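PDB 3TX6: putative branched-chain amino acid transport system substrate-binding protein, which binds the aromatic acid 3-(4-hydroxy-phenyl)pyruvic acid and probably delivers such compounds to an ABC transporter. Local coordinates for residues A89-L102 and E107-I119. Numbering follows the deposited sequence.
Sequences ANEAQVPHIALAPL and ERAKWSVAMPQPI. With ENO (3-(4-hydroxy-phenyl)pyruvic acid), chain D.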
# COMPACT_ATOMS: atom_id res chain seq x y z
N ALA A 89 -8.72 -5.52 -15.58
CA ALA A 89 -7.96 -6.75 -15.50
C ALA A 89 -8.87 -7.94 -15.50
O ALA A 89 -8.59 -8.94 -16.17
CB ALA A 89 -7.05 -6.77 -14.27
N ASN A 90 -9.95 -7.87 -14.72
CA ASN A 90 -10.85 -8.99 -14.64
C ASN A 90 -11.69 -9.21 -15.89
O ASN A 90 -12.05 -10.34 -16.21
CB ASN A 90 -11.73 -8.93 -13.40
CG ASN A 90 -10.99 -9.37 -12.15
OD1 ASN A 90 -10.96 -10.56 -11.83
ND2 ASN A 90 -10.32 -8.42 -11.47
N GLU A 91 -11.97 -8.15 -16.61
CA GLU A 91 -12.71 -8.26 -17.88
C GLU A 91 -11.82 -8.79 -19.01
O GLU A 91 -12.24 -9.68 -19.77
CB GLU A 91 -13.27 -6.88 -18.22
CG GLU A 91 -14.30 -6.91 -19.34
CD GLU A 91 -13.78 -6.78 -20.74
OE1 GLU A 91 -12.56 -6.63 -20.93
OE2 GLU A 91 -14.61 -6.83 -21.68
N ALA A 92 -10.57 -8.33 -19.03
CA ALA A 92 -9.62 -8.71 -20.06
C ALA A 92 -8.92 -10.07 -19.75
O ALA A 92 -8.23 -10.63 -20.61
CB ALA A 92 -8.55 -7.63 -20.24
N GLN A 93 -9.05 -10.53 -18.52
CA GLN A 93 -8.43 -11.76 -18.05
C GLN A 93 -6.90 -11.70 -18.03
O GLN A 93 -6.21 -12.53 -18.63
CB GLN A 93 -8.95 -12.98 -18.86
CG GLN A 93 -10.48 -13.05 -18.91
CD GLN A 93 -10.91 -14.29 -19.63
OE1 GLN A 93 -10.98 -14.32 -20.90
NE2 GLN A 93 -11.17 -15.32 -18.88
N VAL A 94 -6.41 -10.67 -17.36
CA VAL A 94 -4.99 -10.42 -17.22
C VAL A 94 -4.66 -10.30 -15.72
O VAL A 94 -5.32 -9.60 -15.00
CB VAL A 94 -4.59 -9.12 -17.94
CG1 VAL A 94 -3.07 -8.87 -17.77
CG2 VAL A 94 -4.98 -9.18 -19.42
N PRO A 95 -3.59 -10.99 -15.27
CA PRO A 95 -3.19 -10.83 -13.87
C PRO A 95 -2.93 -9.38 -13.53
O PRO A 95 -2.24 -8.66 -14.27
CB PRO A 95 -1.90 -11.65 -13.77
CG PRO A 95 -2.09 -12.72 -14.84
CD PRO A 95 -2.80 -12.03 -15.96
N HIS A 96 -3.43 -8.99 -12.37
CA HIS A 96 -3.29 -7.64 -11.86
C HIS A 96 -2.70 -7.67 -10.49
O HIS A 96 -3.24 -8.31 -9.57
CB HIS A 96 -4.69 -6.99 -11.82
CG HIS A 96 -4.73 -5.70 -11.06
ND1 HIS A 96 -5.79 -5.35 -10.26
CD2 HIS A 96 -3.81 -4.64 -11.00
CE1 HIS A 96 -5.52 -4.15 -9.71
NE2 HIS A 96 -4.32 -3.72 -10.16
N ILE A 97 -1.56 -6.98 -10.31
CA ILE A 97 -0.99 -6.80 -8.99
C ILE A 97 -1.25 -5.34 -8.54
O ILE A 97 -0.70 -4.38 -9.12
CB ILE A 97 0.52 -7.11 -8.95
CG1 ILE A 97 0.78 -8.56 -9.33
CG2 ILE A 97 1.05 -6.85 -7.58
CD1 ILE A 97 2.25 -8.95 -9.51
N ALA A 98 -2.15 -5.20 -7.58
CA ALA A 98 -2.56 -3.91 -7.04
C ALA A 98 -1.45 -3.32 -6.18
O ALA A 98 -0.87 -4.03 -5.36
CB ALA A 98 -3.88 -4.03 -6.26
N LEU A 99 -1.27 -1.99 -6.29
CA LEU A 99 -0.27 -1.26 -5.50
C LEU A 99 -0.93 -0.34 -4.44
O LEU A 99 -0.22 0.40 -3.76
CB LEU A 99 0.70 -0.52 -6.41
CG LEU A 99 1.47 -1.35 -7.44
CD1 LEU A 99 2.42 -0.46 -8.28
CD2 LEU A 99 2.23 -2.55 -6.84
N ALA A 100 -2.25 -0.44 -4.27
CA ALA A 100 -3.03 0.22 -3.23
C ALA A 100 -4.01 -0.79 -2.71
O ALA A 100 -4.38 -1.69 -3.42
CB ALA A 100 -3.79 1.41 -3.77
N PRO A 101 -4.33 -0.71 -1.40
CA PRO A 101 -5.33 -1.63 -0.90
C PRO A 101 -6.65 -1.29 -1.66
O PRO A 101 -6.87 -0.18 -2.18
CB PRO A 101 -5.31 -1.41 0.60
CG PRO A 101 -4.66 -0.13 0.83
CD PRO A 101 -3.91 0.27 -0.40
N LEU A 102 -7.43 -2.29 -1.90
CA LEU A 102 -8.73 -2.09 -2.45
C LEU A 102 -9.63 -3.19 -1.89
O LEU A 102 -9.13 -4.25 -1.44
CB LEU A 102 -8.68 -2.19 -4.00
CG LEU A 102 -8.56 -3.56 -4.62
CD1 LEU A 102 -9.01 -3.51 -6.08
CD2 LEU A 102 -7.12 -4.04 -4.46
N GLU A 107 -16.10 -10.34 -7.47
CA GLU A 107 -15.99 -9.89 -8.86
C GLU A 107 -14.56 -9.51 -9.32
O GLU A 107 -14.22 -9.58 -10.51
CB GLU A 107 -16.90 -8.67 -9.02
CG GLU A 107 -17.21 -8.32 -10.46
CD GLU A 107 -17.92 -9.46 -11.19
OE1 GLU A 107 -18.50 -10.35 -10.52
OE2 GLU A 107 -17.88 -9.46 -12.45
N ARG A 108 -13.73 -9.14 -8.37
CA ARG A 108 -12.34 -8.73 -8.63
C ARG A 108 -11.31 -9.80 -8.31
O ARG A 108 -10.14 -9.66 -8.67
CB ARG A 108 -12.09 -7.50 -7.79
CG ARG A 108 -12.90 -6.29 -8.20
CD ARG A 108 -12.76 -5.13 -7.21
NE ARG A 108 -13.79 -4.15 -7.56
CZ ARG A 108 -14.36 -3.32 -6.72
NH1 ARG A 108 -14.01 -3.34 -5.44
NH2 ARG A 108 -15.30 -2.49 -7.16
N ALA A 109 -11.70 -10.81 -7.56
CA ALA A 109 -10.73 -11.73 -6.95
C ALA A 109 -10.04 -12.64 -7.93
O ALA A 109 -8.92 -13.07 -7.66
CB ALA A 109 -11.35 -12.59 -5.86
N LYS A 110 -10.67 -12.99 -9.04
CA LYS A 110 -10.05 -13.98 -9.91
C LYS A 110 -8.71 -13.51 -10.45
O LYS A 110 -7.77 -14.25 -10.42
CB LYS A 110 -10.97 -14.36 -11.05
CG LYS A 110 -10.39 -15.49 -11.89
CD LYS A 110 -11.38 -16.08 -12.87
CE LYS A 110 -10.71 -17.10 -13.80
NZ LYS A 110 -11.58 -17.85 -14.76
N TRP A 111 -8.64 -12.26 -10.93
CA TRP A 111 -7.43 -11.77 -11.61
C TRP A 111 -6.60 -10.79 -10.82
O TRP A 111 -5.51 -10.49 -11.25
CB TRP A 111 -7.77 -11.23 -12.98
CG TRP A 111 -8.25 -12.31 -13.89
CD1 TRP A 111 -9.56 -12.64 -14.19
CD2 TRP A 111 -7.42 -13.24 -14.62
NE1 TRP A 111 -9.57 -13.70 -15.06
CE2 TRP A 111 -8.32 -14.13 -15.32
CE3 TRP A 111 -6.05 -13.44 -14.73
CZ2 TRP A 111 -7.85 -15.16 -16.14
CZ3 TRP A 111 -5.58 -14.47 -15.56
CH2 TRP A 111 -6.48 -15.33 -16.24
N SER A 112 -7.07 -10.33 -9.64
CA SER A 112 -6.34 -9.35 -8.84
C SER A 112 -5.82 -9.93 -7.54
O SER A 112 -6.53 -10.64 -6.84
CB SER A 112 -7.21 -8.13 -8.49
OG SER A 112 -7.61 -7.40 -9.65
N VAL A 113 -4.57 -9.58 -7.24
CA VAL A 113 -3.99 -9.70 -5.92
C VAL A 113 -3.50 -8.31 -5.51
O VAL A 113 -3.39 -7.41 -6.34
CB VAL A 113 -2.83 -10.70 -5.88
CG1 VAL A 113 -3.33 -12.12 -6.17
CG2 VAL A 113 -1.67 -10.32 -6.79
N ALA A 114 -3.16 -8.16 -4.23
CA ALA A 114 -2.69 -6.86 -3.70
C ALA A 114 -1.36 -6.97 -2.96
O ALA A 114 -1.18 -7.86 -2.16
CB ALA A 114 -3.74 -6.23 -2.83
N MSE A 115 -0.48 -6.02 -3.20
CA MSE A 115 0.77 -5.93 -2.44
C MSE A 115 0.60 -5.24 -1.09
O MSE A 115 1.18 -5.69 -0.11
CB MSE A 115 1.85 -5.29 -3.30
CG MSE A 115 2.02 -6.04 -4.63
SE MSE A 115 2.29 -8.00 -4.44
CE MSE A 115 4.04 -7.80 -3.64
N PRO A 116 -0.13 -4.12 -1.01
CA PRO A 116 -0.26 -3.47 0.32
C PRO A 116 -0.92 -4.35 1.36
O PRO A 116 -1.76 -5.19 1.04
CB PRO A 116 -1.10 -2.22 0.04
CG PRO A 116 -0.85 -1.95 -1.41
CD PRO A 116 -0.83 -3.34 -2.03
N GLN A 117 -0.51 -4.17 2.62
CA GLN A 117 -1.12 -4.85 3.69
C GLN A 117 -2.64 -4.56 3.74
O GLN A 117 -3.06 -3.43 3.58
CB GLN A 117 -0.50 -4.44 5.02
CG GLN A 117 0.97 -4.84 5.16
CD GLN A 117 1.96 -3.93 4.45
OE1 GLN A 117 1.56 -2.91 3.88
NE2 GLN A 117 3.26 -4.27 4.51
N PRO A 118 -3.46 -5.61 3.97
CA PRO A 118 -4.89 -5.40 4.12
C PRO A 118 -5.20 -4.59 5.34
O PRO A 118 -4.49 -4.65 6.35
CB PRO A 118 -5.45 -6.82 4.20
CG PRO A 118 -4.36 -7.65 4.74
CD PRO A 118 -3.08 -7.01 4.21
N ILE A 119 -6.22 -3.76 5.23
CA ILE A 119 -6.59 -2.90 6.33
C ILE A 119 -6.71 -3.62 7.68
O ILE A 119 -6.20 -3.09 8.64
CB ILE A 119 -7.83 -2.06 5.99
CG1 ILE A 119 -7.46 -0.77 5.23
CG2 ILE A 119 -8.64 -1.65 7.24
CD1 ILE A 119 -6.74 -0.99 3.94
O4 ENO D . -4.86 3.26 -1.01
C9 ENO D . -1.48 3.05 -0.58
C8 ENO D . -0.59 2.05 -0.26
C7 ENO D . -0.52 1.53 1.04
C6 ENO D . -1.44 1.98 1.97
C5 ENO D . -2.34 3.00 1.67
C4 ENO D . -2.38 3.54 0.37
O3 ENO D . 0.38 0.51 1.31
C3 ENO D . -3.29 4.69 0.04
C2 ENO D . -4.59 4.41 -0.60
C1 ENO D . -5.47 5.54 -0.85
O2 ENO D . -6.55 5.31 -1.44
O1 ENO D . -5.16 6.70 -0.46
O HOH W 1 -11.84 -15.03 -16.29
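Strands 96-98 and 112-114 run parallel, their axes 4.6 Å apart and 28° askew, with H96 facing S112, I97 facing V113 and A98 facing A114. Four backbone bonds zip them together: H96 N to W111 O, V113 N to H96 O, A98 N to V113 O and M115 N to A98 O. Helix 106-109 makes the crossover of this beta-alpha-beta unit, and 112-114 is the outermost strand of its sheet.

Before the strands begin, W111 lies under the turn that ends helix 79-92. The CA of Q93, where phi turns positive, sits over the indole face, 3.7 Å from the centroid of the five-membered ring in a CH-pi contact, while the P95 ring meets the benzo side, CD to CZ3. At the indole rim W111 NE1 gives its hydrogen to a water 2.9 Å away, which also takes one from Q93 NE2. N90, with CG beside its own backbone N (chi1 -78°), swings its amide across to residues 107-119: OD1 receives W111 N at 3.0 Å, and ND2 reaches R108 O from above that carbonyl's plane, besides bonding S86 O. An alanine in place of W111 would probably leave a gap beneath Q93 and P95 and cost the water its indole donor.

On one face of the sheet S112 OG lies in the plane of the H96 ring, 2.8 Å from ND1; G75 O takes NE2, so both ring nitrogens are held and the imidazole's rotation is fixed. On the other, I97 CG1 packs against V113 CG2 at 3.9 Å.

Past the strands P101 and P116 pack together, and both touch the ligand: P101 CD approaches O4, and P116 CB lies 3.4 Å from the phenolic O3. The contact thus grades from a polar, water-linked end at W111 to an apolar proline wall of the binding pocket.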